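Local coordinates for putative NAD(P)H-flavin oxidoreductase (PDB 6WT2), which binds flavin mononucleotide and probably uses NAD(P)H to reduce nitro compounds, chloramphenicol perhaps among them, at residues Asn62-Gln67 and Gly184-Phe189; Ala68-Ser73 and Ala79-Ser84; Ala91-Arg96 and Asp177-Leu182. All coordinates share one frame; numbering follows the deposited sequence.

Interaction 1. Residues Asn62-Gln67 and Gly184-Phe189; sequences NPEIRQ and GQFGLF
Ile65 sets its CG1 over one face of the Phe186 ring, and that overlap carries most of the contact. CG1 stands 3.7 Å from the ring centroid and only 2° off the ring normal, a CH-pi geometry in which it sits over the middle of the face. The two side chains run in opposing senses, and Ile65 CD1, still near Phe186 CG, meets Leu188 CD1 tip to tip at 4.2 Å. The opposite face of the ring is covered from within its own segment, where Gln185 CG rests 3.8 Å above the plane, offset toward the rim, so the phenyl group is sandwiched between aliphatic carbons. Glu64 approaches differently. Its extended chain, with CG anti to the backbone N (chi1 -179°), carries the carboxylate to the ring edge, where OE1 is 3.6 Å from Phe186 CE1. Carboxylate and ring planes are 78° apart, and a negative group at the electropositive rim is probably mildly favourable. Both backbones are at helix ends. Asn62 is the N-cap of its helix, OD1 accepting from Glu64 N at 2.8 Å, while Phe186 precedes Gly187, whose positive phi marks the exit from helical geometry. The contact thus joins the start of helix 63-69 to the end of helix 175-185. Ile65 and Leu188 also touch Leu182 of the latter helix, Phe186 leans on Val181, and Ala224 of the second subunit packs against Ile65 and Leu188.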
ATOM      1  N   ASN A  62      -6.361  10.246 -22.493  1.00 22.85           N
ATOM      2  CA  ASN A  62      -6.238  10.259 -23.949  1.00 25.89           C
ATOM      3  C   ASN A  62      -6.523   8.873 -24.519  1.00 25.49           C
ATOM      4  O   ASN A  62      -5.732   7.947 -24.293  1.00 24.20           O
ATOM      5  CB  ASN A  62      -4.831  10.726 -24.328  1.00 23.50           C
ATOM      6  CG  ASN A  62      -4.645  10.920 -25.817  1.00 24.33           C
ATOM      7  OD1 ASN A  62      -5.364  10.351 -26.639  1.00 24.38           O
ATOM      8  ND2 ASN A  62      -3.651  11.727 -26.173  1.00 24.14           N
ATOM      9  N   PRO A  63      -7.613   8.676 -25.259  1.00 26.70           N
ATOM     10  CA  PRO A  63      -7.894   7.331 -25.779  1.00 24.54           C
ATOM     11  C   PRO A  63      -6.840   6.812 -26.762  1.00 26.86           C
ATOM     12  O   PRO A  63      -6.768   5.589 -26.965  1.00 25.34           O
ATOM     13  CB  PRO A  63      -9.270   7.495 -26.438  1.00 25.30           C
ATOM     14  CG  PRO A  63      -9.321   8.966 -26.816  1.00 27.43           C
ATOM     15  CD  PRO A  63      -8.638   9.657 -25.670  1.00 26.93           C
ATOM     16  N   GLU A  64      -6.033   7.686 -27.387  1.00 25.06           N
ATOM     17  CA  GLU A  64      -4.919   7.191 -28.201  1.00 25.52           C
ATOM     18  C   GLU A  64      -3.923   6.423 -27.346  1.00 25.29           C
ATOM     19  O   GLU A  64      -3.396   5.383 -27.761  1.00 25.73           O
ATOM     20  CB  GLU A  64      -4.191   8.338 -28.913  1.00 25.66           C
ATOM     21  CG  GLU A  64      -3.035   7.828 -29.801  1.00 30.16           C
ATOM     22  CD  GLU A  64      -2.067   8.928 -30.256  1.00 48.80           C
ATOM     23  OE1 GLU A  64      -2.063  10.026 -29.657  1.00 44.19           O
ATOM     24  OE2 GLU A  64      -1.308   8.687 -31.226  1.00 46.64           O
ATOM     25  N   ILE A  65      -3.651   6.927 -26.145  1.00 24.67           N
ATOM     26  CA  ILE A  65      -2.737   6.232 -25.258  1.00 24.43           C
ATOM     27  C   ILE A  65      -3.389   4.959 -24.741  1.00 24.45           C
ATOM     28  O   ILE A  65      -2.770   3.893 -24.729  1.00 25.11           O
ATOM     29  CB  ILE A  65      -2.296   7.159 -24.114  1.00 23.81           C
ATOM     30  CG1 ILE A  65      -1.592   8.388 -24.674  1.00 26.58           C
ATOM     31  CG2 ILE A  65      -1.369   6.411 -23.154  1.00 27.70           C
ATOM     32  CD1 ILE A  65      -1.085   9.320 -23.565  1.00 25.95           C
ATOM     33  N   ARG A  66      -4.661   5.037 -24.353  1.00 24.28           N
ATOM     34  CA  ARG A  66      -5.340   3.833 -23.870  1.00 24.72           C
ATOM     35  C   ARG A  66      -5.323   2.730 -24.921  1.00 25.14           C
ATOM     36  O   ARG A  66      -5.074   1.560 -24.602  1.00 25.35           O
ATOM     37  CB  ARG A  66      -6.777   4.157 -23.469  1.00 24.23           C
ATOM     38  CG  ARG A  66      -6.896   4.975 -22.202  1.00 23.56           C
ATOM     39  CD  ARG A  66      -8.349   5.052 -21.783  1.00 23.54           C
ATOM     40  NE  ARG A  66      -8.544   5.934 -20.638  1.00 24.76           N
ATOM     41  CZ  ARG A  66      -9.668   5.977 -19.934  1.00 24.76           C
ATOM     42  NH1 ARG A  66     -10.670   5.166 -20.253  1.00 25.52           N
ATOM     43  NH2 ARG A  66      -9.780   6.807 -18.905  1.00 26.40           N
ATOM     44  N   GLN A  67      -5.587   3.079 -26.181  0.54 25.60           N
ATOM     45  CA  GLN A  67      -5.556   2.071 -27.236  0.54 26.41           C
ATOM     46  C   GLN A  67      -4.146   1.548 -27.468  0.54 26.66           C
ATOM     47  O   GLN A  67      -3.972   0.380 -27.835  0.54 27.26           O
ATOM     48  CB  GLN A  67      -6.134   2.646 -28.523  0.54 26.85           C
ATOM     49  CG  GLN A  67      -7.614   2.911 -28.435  0.54 28.11           C
ATOM     50  CD  GLN A  67      -8.434   1.644 -28.483  0.54 36.24           C
ATOM     51  OE1 GLN A  67      -9.453   1.530 -27.807  0.54 41.51           O
ATOM     52  NE2 GLN A  67      -8.001   0.684 -29.294  0.54 40.44           N
ATOM     53  N   GLY A 184       8.566   6.354 -23.724  1.00 34.01           N
ATOM     54  CA  GLY A 184       9.269   6.476 -24.982  1.00 31.31           C
ATOM     55  C   GLY A 184       8.388   7.036 -26.078  1.00 36.90           C
ATOM     56  O   GLY A 184       8.757   7.997 -26.750  1.00 43.17           O
ATOM     57  N   GLN A 185       7.209   6.440 -26.257  1.00 29.84           N
ATOM     58  CA  GLN A 185       6.336   6.827 -27.356  1.00 27.28           C
ATOM     59  C   GLN A 185       5.634   8.152 -27.088  1.00 30.45           C
ATOM     60  O   GLN A 185       5.500   8.971 -28.001  1.00 32.29           O
ATOM     61  CB  GLN A 185       5.312   5.716 -27.622  1.00 30.55           C
ATOM     62  CG  GLN A 185       4.357   6.006 -28.771  1.00 33.77           C
ATOM     63  CD  GLN A 185       3.458   4.829 -29.103  1.00 39.52           C
ATOM     64  OE1 GLN A 185       3.700   3.699 -28.669  1.00 40.37           O
ATOM     65  NE2 GLN A 185       2.416   5.087 -29.882  1.00 39.83           N
ATOM     66  N   PHE A 186       5.194   8.401 -25.851  1.00 25.94           N
ATOM     67  CA  PHE A 186       4.419   9.599 -25.549  1.00 24.75           C
ATOM     68  C   PHE A 186       5.154  10.592 -24.657  1.00 30.97           C
ATOM     69  O   PHE A 186       4.593  11.652 -24.343  1.00 26.71           O
ATOM     70  CB  PHE A 186       3.069   9.210 -24.932  1.00 24.88           C
ATOM     71  CG  PHE A 186       2.159   8.482 -25.896  1.00 25.68           C
ATOM     72  CD1 PHE A 186       1.516   9.175 -26.918  1.00 26.46           C
ATOM     73  CD2 PHE A 186       1.980   7.104 -25.808  1.00 23.76           C
ATOM     74  CE1 PHE A 186       0.695   8.521 -27.813  1.00 28.01           C
ATOM     75  CE2 PHE A 186       1.157   6.431 -26.707  1.00 28.40           C
ATOM     76  CZ  PHE A 186       0.513   7.137 -27.715  1.00 30.15           C
ATOM     77  N   GLY A 187       6.388  10.293 -24.258  1.00 25.75           N
ATOM     78  CA  GLY A 187       7.223  11.266 -23.568  1.00 23.97           C
ATOM     79  C   GLY A 187       6.617  11.831 -22.303  1.00 27.51           C
ATOM     80  O   GLY A 187       6.795  13.019 -22.011  1.00 31.05           O
ATOM     81  N   LEU A 188       5.914  11.000 -21.533  1.00 22.89           N
ATOM     82  CA  LEU A 188       5.202  11.489 -20.356  1.00 28.88           C
ATOM     83  C   LEU A 188       6.116  11.634 -19.147  1.00 31.34           C
ATOM     84  O   LEU A 188       5.818  12.431 -18.253  1.00 31.44           O
ATOM     85  CB  LEU A 188       4.040  10.555 -20.009  1.00 26.35           C
ATOM     86  CG  LEU A 188       3.001  10.356 -21.120  1.00 31.45           C
ATOM     87  CD1 LEU A 188       1.912   9.408 -20.653  1.00 22.50           C
ATOM     88  CD2 LEU A 188       2.419  11.686 -21.560  1.00 34.44           C
ATOM     89  N   PHE A 189       7.210  10.874 -19.090  1.00 28.21           N
ATOM     90  CA  PHE A 189       8.136  10.985 -17.970  1.00 25.99           C
ATOM     91  C   PHE A 189       9.511  10.500 -18.403  1.00 27.28           C
ATOM     92  O   PHE A 189       9.660   9.807 -19.412  1.00 26.25           O
ATOM     93  CB  PHE A 189       7.641  10.205 -16.737  1.00 25.90           C
ATOM     94  CG  PHE A 189       7.494   8.712 -16.957  1.00 26.77           C
ATOM     95  CD1 PHE A 189       8.557   7.848 -16.717  1.00 26.48           C
ATOM     96  CD2 PHE A 189       6.289   8.178 -17.379  1.00 24.83           C
ATOM     97  CE1 PHE A 189       8.428   6.482 -16.911  1.00 29.01           C
ATOM     98  CE2 PHE A 189       6.142   6.811 -17.568  1.00 21.56           C
ATOM     99  CZ  PHE A 189       7.215   5.955 -17.338  1.00 32.02           C
TER

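Interaction 2. Residues Ala68-Ser73 and Ala79-Ser84; sequences AIKPFS and ALDTAS
Lys70 and Asp81 form a salt bridge within the nitroreductase fold, between the end region of the helix that begins at Pro63, with a 3-10 turn at 70-71, and the weakly bonded helix 79-82. Lys70 NZ donates to the syn lone pair of Asp81 OD1 at 2.6 Å, and OD2 is farther from NZ at 3.3 Å. The lysine chain leaves with CG anti to the backbone N, and its bend at chi3 (-61°) turns NZ to OD1, the two side chains running roughly perpendicular.

Inward of this salt bridge, Leu80 turns its two methyls to different partners. Its CD1 rests 3.6 Å from Lys70 CA and 4.0 Å from Ser73 CB, whereas CD2 meets Ile69 CD1 at 4.1 Å, where the isoleucine lies crosswise to the leucine. Leu86 of strand 85-92 also touches both Ile69 and Leu80.

The Ser73 side chain lies about 8 Å from the bound FMN. The turn that places it is tied twice at Ile69 O, which accepts from Phe72 N at 3.2 Å and from Ser73 OG at 2.8 Å, the two donors arriving from opposite faces of the carbonyl plane.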
ATOM      1  N   ALA A  68      -3.130   2.386 -27.236  1.00 26.29           N
ATOM      2  CA  ALA A  68      -1.751   1.956 -27.447  1.00 26.57           C
ATOM      3  C   ALA A  68      -1.304   0.926 -26.415  1.00 31.14           C
ATOM      4  O   ALA A  68      -0.463   0.074 -26.722  1.00 26.91           O
ATOM      5  CB  ALA A  68      -0.813   3.159 -27.416  1.00 26.26           C
ATOM      6  N   ILE A  69      -1.840   0.991 -25.191  1.00 28.05           N
ATOM      7  CA  ILE A  69      -1.421   0.055 -24.153  1.00 32.07           C
ATOM      8  C   ILE A  69      -2.323  -1.167 -24.080  1.00 31.65           C
ATOM      9  O   ILE A  69      -1.933  -2.182 -23.481  1.00 26.12           O
ATOM     10  CB  ILE A  69      -1.345   0.756 -22.777  1.00 27.64           C
ATOM     11  CG1 ILE A  69      -2.710   1.308 -22.362  1.00 24.39           C
ATOM     12  CG2 ILE A  69      -0.286   1.858 -22.788  1.00 24.47           C
ATOM     13  CD1 ILE A  69      -2.698   2.047 -21.046  1.00 23.73           C
ATOM     14  N   LYS A  70      -3.490  -1.121 -24.705  1.00 26.30           N
ATOM     15  CA  LYS A  70      -4.416  -2.248 -24.643  1.00 26.76           C
ATOM     16  C   LYS A  70      -3.819  -3.589 -25.072  1.00 28.61           C
ATOM     17  O   LYS A  70      -4.073  -4.587 -24.375  1.00 28.84           O
ATOM     18  CB  LYS A  70      -5.659  -1.911 -25.480  1.00 27.08           C
ATOM     19  CG  LYS A  70      -6.673  -3.050 -25.543  1.00 34.13           C
ATOM     20  CD  LYS A  70      -7.825  -2.734 -26.478  1.00 42.77           C
ATOM     21  CE  LYS A  70      -8.594  -1.502 -26.032  1.00 45.05           C
ATOM     22  NZ  LYS A  70      -9.640  -1.138 -27.045  1.00 55.40           N
ATOM     23  N   PRO A  71      -3.036  -3.695 -26.158  1.00 28.11           N
ATOM     24  CA  PRO A  71      -2.558  -5.021 -26.589  1.00 31.53           C
ATOM     25  C   PRO A  71      -1.735  -5.771 -25.553  1.00 33.03           C
ATOM     26  O   PRO A  71      -1.665  -7.004 -25.633  1.00 35.60           O
ATOM     27  CB  PRO A  71      -1.715  -4.705 -27.834  1.00 30.13           C
ATOM     28  CG  PRO A  71      -2.241  -3.416 -28.323  1.00 31.40           C
ATOM     29  CD  PRO A  71      -2.609  -2.643 -27.104  1.00 28.96           C
ATOM     30  N   PHE A  72      -1.104  -5.093 -24.592  1.00 27.97           N
ATOM     31  CA  PHE A  72      -0.347  -5.798 -23.563  1.00 28.96           C
ATOM     32  C   PHE A  72      -0.924  -5.597 -22.167  1.00 28.18           C
ATOM     33  O   PHE A  72      -0.260  -5.928 -21.177  1.00 29.86           O
ATOM     34  CB  PHE A  72       1.129  -5.383 -23.600  1.00 27.67           C
ATOM     35  CG  PHE A  72       1.362  -3.898 -23.494  1.00 31.67           C
ATOM     36  CD1 PHE A  72       1.365  -3.263 -22.259  1.00 28.45           C
ATOM     37  CD2 PHE A  72       1.606  -3.142 -24.634  1.00 29.06           C
ATOM     38  CE1 PHE A  72       1.578  -1.876 -22.169  1.00 27.67           C
ATOM     39  CE2 PHE A  72       1.836  -1.756 -24.548  1.00 26.65           C
ATOM     40  CZ  PHE A  72       1.822  -1.135 -23.312  1.00 25.80           C
ATOM     41  N   SER A  73      -2.143  -5.078 -22.058  1.00 26.73           N
ATOM     42  CA  SER A  73      -2.736  -4.804 -20.755  1.00 26.02           C
ATOM     43  C   SER A  73      -3.940  -5.701 -20.490  1.00 26.41           C
ATOM     44  O   SER A  73      -5.040  -5.214 -20.205  1.00 28.12           O
ATOM     45  CB  SER A  73      -3.135  -3.333 -20.667  1.00 29.25           C
ATOM     46  OG  SER A  73      -1.979  -2.512 -20.684  1.00 25.96           O
ATOM     47  N   ALA A  79     -11.671  -2.587 -19.546  1.00 33.08           N
ATOM     48  CA  ALA A  79     -11.842  -1.331 -18.828  1.00 29.68           C
ATOM     49  C   ALA A  79     -11.219  -0.157 -19.571  1.00 30.26           C
ATOM     50  O   ALA A  79     -11.626   0.991 -19.361  1.00 30.20           O
ATOM     51  CB  ALA A  79     -11.233  -1.429 -17.435  1.00 26.44           C
ATOM     52  N   LEU A  80     -10.217  -0.416 -20.418  1.00 24.97           N
ATOM     53  CA  LEU A  80      -9.605   0.657 -21.197  1.00 26.74           C
ATOM     54  C   LEU A  80     -10.611   1.323 -22.128  1.00 30.08           C
ATOM     55  O   LEU A  80     -10.453   2.504 -22.475  1.00 33.38           O
ATOM     56  CB  LEU A  80      -8.411   0.108 -21.972  1.00 28.41           C
ATOM     57  CG  LEU A  80      -7.220  -0.160 -21.052  1.00 29.72           C
ATOM     58  CD1 LEU A  80      -6.130  -0.952 -21.739  1.00 30.65           C
ATOM     59  CD2 LEU A  80      -6.673   1.165 -20.529  1.00 27.12           C
ATOM     60  N   ASP A  81     -11.658   0.598 -22.526  1.00 29.19           N
ATOM     61  CA  ASP A  81     -12.716   1.172 -23.341  1.00 35.35           C
ATOM     62  C   ASP A  81     -13.816   1.837 -22.527  1.00 29.17           C
ATOM     63  O   ASP A  81     -14.506   2.718 -23.047  1.00 38.51           O
ATOM     64  CB  ASP A  81     -13.337   0.096 -24.233  1.00 47.14           C
ATOM     65  CG  ASP A  81     -12.326  -0.540 -25.166  1.00 55.73           C
ATOM     66  OD1 ASP A  81     -11.419   0.184 -25.628  1.00 56.83           O
ATOM     67  OD2 ASP A  81     -12.441  -1.757 -25.439  1.00 59.17           O
ATOM     68  N   THR A  82     -14.000   1.459 -21.266  1.00 29.41           N
ATOM     69  CA  THR A  82     -15.192   1.867 -20.540  1.00 28.81           C
ATOM     70  C   THR A  82     -14.923   2.671 -19.281  1.00 25.88           C
ATOM     71  O   THR A  82     -15.845   3.340 -18.803  1.00 25.29           O
ATOM     72  CB  THR A  82     -16.042   0.639 -20.160  1.00 29.70           C
ATOM     73  OG1 THR A  82     -15.333  -0.187 -19.222  1.00 30.30           O
ATOM     74  CG2 THR A  82     -16.403  -0.189 -21.418  1.00 26.84           C
ATOM     75  N   ALA A  83     -13.722   2.607 -18.716  1.00 25.65           N
ATOM     76  CA  ALA A  83     -13.455   3.307 -17.460  1.00 24.05           C
ATOM     77  C   ALA A  83     -13.503   4.816 -17.660  1.00 24.12           C
ATOM     78  O   ALA A  83     -13.087   5.339 -18.699  1.00 23.88           O
ATOM     79  CB  ALA A  83     -12.090   2.901 -16.887  1.00 23.20           C
ATOM     80  N   SER A  84     -14.010   5.523 -16.646  1.00 23.02           N
ATOM     81  CA  SER A  84     -13.946   6.977 -16.648  1.00 22.74           C
ATOM     82  C   SER A  84     -12.499   7.460 -16.608  1.00 25.01           C
ATOM     83  O   SER A  84     -12.071   8.261 -17.452  1.00 22.30           O
ATOM     84  CB  SER A  84     -14.734   7.535 -15.461  1.00 22.62           C
ATOM     85  OG  SER A  84     -14.578   8.937 -15.385  1.00 22.38           O
TER

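Interaction 3. Residues Ala91-Arg96 and Asp177-Leu182; sequences AKKNAR and DMERVL
Lys93 and Glu179 face each other from very different backbones: Lys93 is extended (phi/psi -90°/149°) just past the end of strand 85-92, while Glu179 belongs to helix 175-185. The helix is regular where Val181 N bonds to Asp177 O at 2.9 Å, then widens into a pi-type turn at 180-182. With the CA atoms of Lys93 and Glu179 13.0 Å apart, two long side chains must bridge the gap. They reach for each other across it, both extended beyond CG and both with CB directed at the other segment.

The charged ends meet in a long salt bridge, Lys93 NZ to Glu179 OE1 at 3.5 Å, too distant to count as a hydrogen bond. Lys93 NZ instead donates to Ala191 O, which is its stronger polar partner. Glu179 was modelled in two conformers, and only 51 Å² is buried between the segments, which together suggest a loose surface attraction. Lys92 turns back along its own segment, where NZ donates to Lys93 O at 2.9 Å in the carbonyl plane; that ammonium also pairs with Glu193.

Away from this bridge, Ala91 and Ala95 pack on helix 138-162. The helix bearing Glu179 packs Met178, a selenomethionine here, Val181 and Leu182 against helix 63-69.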
ATOM      1  N   ALA A  91       6.933   5.197  -9.566  1.00 25.18           N
ATOM      2  CA  ALA A  91       7.742   5.280  -8.362  1.00 25.20           C
ATOM      3  C   ALA A  91       9.123   5.828  -8.705  1.00 21.89           C
ATOM      4  O   ALA A  91       9.660   5.586  -9.792  1.00 21.06           O
ATOM      5  CB  ALA A  91       7.839   3.901  -7.668  1.00 19.47           C
ATOM      6  N   LYS A  92       9.693   6.584  -7.770  1.00 21.00           N
ATOM      7  CA  LYS A  92      11.018   7.165  -7.961  1.00 20.03           C
ATOM      8  C   LYS A  92      12.094   6.087  -8.058  1.00 20.30           C
ATOM      9  O   LYS A  92      12.135   5.159  -7.236  1.00 20.09           O
ATOM     10  CB  LYS A  92      11.339   8.096  -6.801  1.00 20.83           C
ATOM     11  CG  LYS A  92      12.570   8.959  -7.042  1.00 21.34           C
ATOM     12  CD  LYS A  92      12.307   9.940  -8.174  1.00 21.78           C
ATOM     13  CE  LYS A  92      13.552  10.746  -8.578  1.00 28.74           C
ATOM     14  NZ  LYS A  92      14.538   9.895  -9.315  1.00 24.89           N
ATOM     15  N   LYS A  93      12.970   6.214  -9.054  1.00 20.82           N
ATOM     16  CA  LYS A  93      14.172   5.396  -9.155  1.00 21.20           C
ATOM     17  C   LYS A  93      15.338   6.066  -8.429  1.00 22.94           C
ATOM     18  O   LYS A  93      15.438   7.297  -8.373  1.00 25.95           O
ATOM     19  CB  LYS A  93      14.561   5.154 -10.619  1.00 21.81           C
ATOM     20  CG  LYS A  93      13.545   4.319 -11.406  1.00 21.82           C
ATOM     21  CD  LYS A  93      14.079   3.964 -12.783  1.00 25.46           C
ATOM     22  CE  LYS A  93      13.115   3.068 -13.548  1.00 29.81           C
ATOM     23  NZ  LYS A  93      13.582   2.814 -14.942  1.00 32.79           N
ATOM     24  N   ASN A  94      16.235   5.233  -7.894  1.00 23.41           N
ATOM     25  CA  ASN A  94      17.480   5.674  -7.260  1.00 28.53           C
ATOM     26  C   ASN A  94      17.230   6.787  -6.249  1.00 25.98           C
ATOM     27  O   ASN A  94      17.867   7.842  -6.273  1.00 22.79           O
ATOM     28  CB  ASN A  94      18.504   6.101  -8.312  1.00 36.95           C
ATOM     29  CG  ASN A  94      18.862   4.962  -9.250  1.00 43.26           C
ATOM     30  OD1 ASN A  94      18.589   5.020 -10.449  1.00 47.44           O
ATOM     31  ND2 ASN A  94      19.448   3.904  -8.699  1.00 43.83           N
ATOM     32  N   ALA A  95      16.268   6.545  -5.362  1.00 24.30           N
ATOM     33  CA  ALA A  95      15.960   7.468  -4.270  1.00 24.63           C
ATOM     34  C   ALA A  95      16.908   7.235  -3.087  1.00 24.34           C
ATOM     35  O   ALA A  95      16.500   6.947  -1.960  1.00 20.55           O
ATOM     36  CB  ALA A  95      14.501   7.318  -3.857  1.00 30.88           C
ATOM     37  N   ARG A  96      18.205   7.369  -3.376  1.00 24.60           N
ATOM     38  CA  ARG A  96      19.244   7.268  -2.361  1.00 25.56           C
ATOM     39  C   ARG A  96      19.165   8.433  -1.376  1.00 25.66           C
ATOM     40  O   ARG A  96      18.673   9.521  -1.694  1.00 24.89           O
ATOM     41  CB  ARG A  96      20.630   7.262  -3.010  1.00 26.94           C
ATOM     42  CG  ARG A  96      20.938   6.043  -3.855  1.00 33.62           C
ATOM     43  CD  ARG A  96      22.264   6.225  -4.588  1.00 36.52           C
ATOM     44  NE  ARG A  96      23.303   6.749  -3.704  1.00 34.82           N
ATOM     45  CZ  ARG A  96      24.085   6.002  -2.929  1.00 40.04           C
ATOM     46  NH1 ARG A  96      23.956   4.678  -2.909  1.00 34.79           N
ATOM     47  NH2 ARG A  96      24.999   6.583  -2.164  1.00 45.09           N
ATOM     48  N   ASP A 177       6.722  -2.997 -21.531  1.00 23.92           N
ATOM     49  CA  ASP A 177       5.970  -2.347 -22.601  1.00 26.95           C
ATOM     50  C   ASP A 177       5.321  -1.057 -22.113  1.00 24.83           C
ATOM     51  O   ASP A 177       5.255  -0.074 -22.852  1.00 32.32           O
ATOM     52  CB  ASP A 177       4.895  -3.290 -23.152  1.00 25.63           C
ATOM     53  CG  ASP A 177       5.465  -4.436 -23.952  1.00 37.44           C
ATOM     54  OD1 ASP A 177       6.568  -4.287 -24.514  1.00 40.29           O
ATOM     55  OD2 ASP A 177       4.797  -5.495 -24.031  1.00 42.88           O
HETATM   56  N   MSE A 178       4.810  -1.054 -20.883  1.00 22.60           N
HETATM   57  CA  MSE A 178       4.110   0.104 -20.345  1.00 22.01           C
HETATM   58  C   MSE A 178       5.071   1.281 -20.257  1.00 25.58           C
HETATM   59  O   MSE A 178       4.728   2.404 -20.640  1.00 23.98           O
HETATM   60  CB  MSE A 178       3.502  -0.214 -18.968  1.00 23.26           C
HETATM   61  CG  MSE A 178       2.653   0.924 -18.379  1.00 22.19           C
HETATM   62 SE   MSE A 178       0.993   1.248 -19.407  0.54 25.64          SE
HETATM   63  CE  MSE A 178      -0.089  -0.184 -18.628  1.00 25.68           C
ATOM     64  N   GLU A 179       6.283   1.025 -19.750  0.52 26.09           N
ATOM     65  CA  GLU A 179       7.284   2.087 -19.690  0.52 27.38           C
ATOM     66  C   GLU A 179       7.658   2.561 -21.084  0.52 29.83           C
ATOM     67  O   GLU A 179       7.785   3.768 -21.324  0.52 33.35           O
ATOM     68  CB  GLU A 179       8.534   1.618 -18.937  0.52 30.90           C
ATOM     69  CG  GLU A 179       9.751   2.542 -19.143  0.52 33.90           C
ATOM     70  CD  GLU A 179      10.926   2.228 -18.221  0.52 35.97           C
ATOM     71  OE1 GLU A 179      10.746   2.250 -16.984  0.52 34.48           O
ATOM     72  OE2 GLU A 179      12.032   1.961 -18.736  0.52 35.04           O
ATOM     73  N   ARG A 180       7.837   1.628 -22.021  1.00 26.51           N
ATOM     74  CA  ARG A 180       8.216   2.009 -23.381  1.00 28.97           C
ATOM     75  C   ARG A 180       7.180   2.943 -24.007  1.00 36.28           C
ATOM     76  O   ARG A 180       7.531   3.975 -24.587  1.00 43.20           O
ATOM     77  CB  ARG A 180       8.403   0.761 -24.242  1.00 30.80           C
ATOM     78  CG  ARG A 180       8.432   1.032 -25.752  1.00 42.81           C
ATOM     79  CD  ARG A 180       8.419  -0.265 -26.550  1.00 55.79           C
ATOM     80  NE  ARG A 180       7.063  -0.772 -26.782  1.00 66.43           N
ATOM     81  CZ  ARG A 180       6.763  -2.044 -27.036  1.00 64.29           C
ATOM     82  NH1 ARG A 180       7.723  -2.960 -27.081  1.00 68.15           N
ATOM     83  NH2 ARG A 180       5.501  -2.404 -27.236  1.00 59.43           N
ATOM     84  N   VAL A 181       5.896   2.604 -23.882  1.00 29.26           N
ATOM     85  CA  VAL A 181       4.843   3.401 -24.505  1.00 28.06           C
ATOM     86  C   VAL A 181       4.654   4.730 -23.773  1.00 27.52           C
ATOM     87  O   VAL A 181       4.612   5.801 -24.396  1.00 27.54           O
ATOM     88  CB  VAL A 181       3.528   2.596 -24.561  1.00 24.75           C
ATOM     89  CG1 VAL A 181       2.367   3.517 -24.939  1.00 26.07           C
ATOM     90  CG2 VAL A 181       3.640   1.444 -25.557  1.00 26.13           C
ATOM     91  N   LEU A 182       4.510   4.688 -22.447  1.00 24.60           N
ATOM     92  CA  LEU A 182       4.238   5.923 -21.716  1.00 22.05           C
ATOM     93  C   LEU A 182       5.424   6.876 -21.754  1.00 26.79           C
ATOM     94  O   LEU A 182       5.244   8.093 -21.905  1.00 26.35           O
ATOM     95  CB  LEU A 182       3.875   5.613 -20.266  1.00 23.03           C
ATOM     96  CG  LEU A 182       2.587   4.833 -20.027  1.00 22.72           C
ATOM     97  CD1 LEU A 182       2.322   4.753 -18.523  1.00 23.76           C
ATOM     98  CD2 LEU A 182       1.408   5.470 -20.745  1.00 25.76           C
TER

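In the fold
Helix 63-69 serves interactions 1 and 2, whose centres are 12 Å apart. Arg66 ties them together, its NH1 lying 2.9 Å from Ala83 O. Helix 175-185 likewise belongs to interactions 1 and 3, 14 Å apart between centres, and Leu188 N reaches Leu182 O at 3.0 Å. Interactions 2 and 3 are 20 Å apart by their centres, yet their segments still touch, with Ile69 CG2 3.7 Å from the selenium of Met178. Helices 63-69 and 175-185 therefore touch. Of the three contacts, interaction 2 alone comes near the annotated sites: the Ser73 side chain is about 6 Å from Gly75, which binds FMN, and about 10 Å from nicotinic acid.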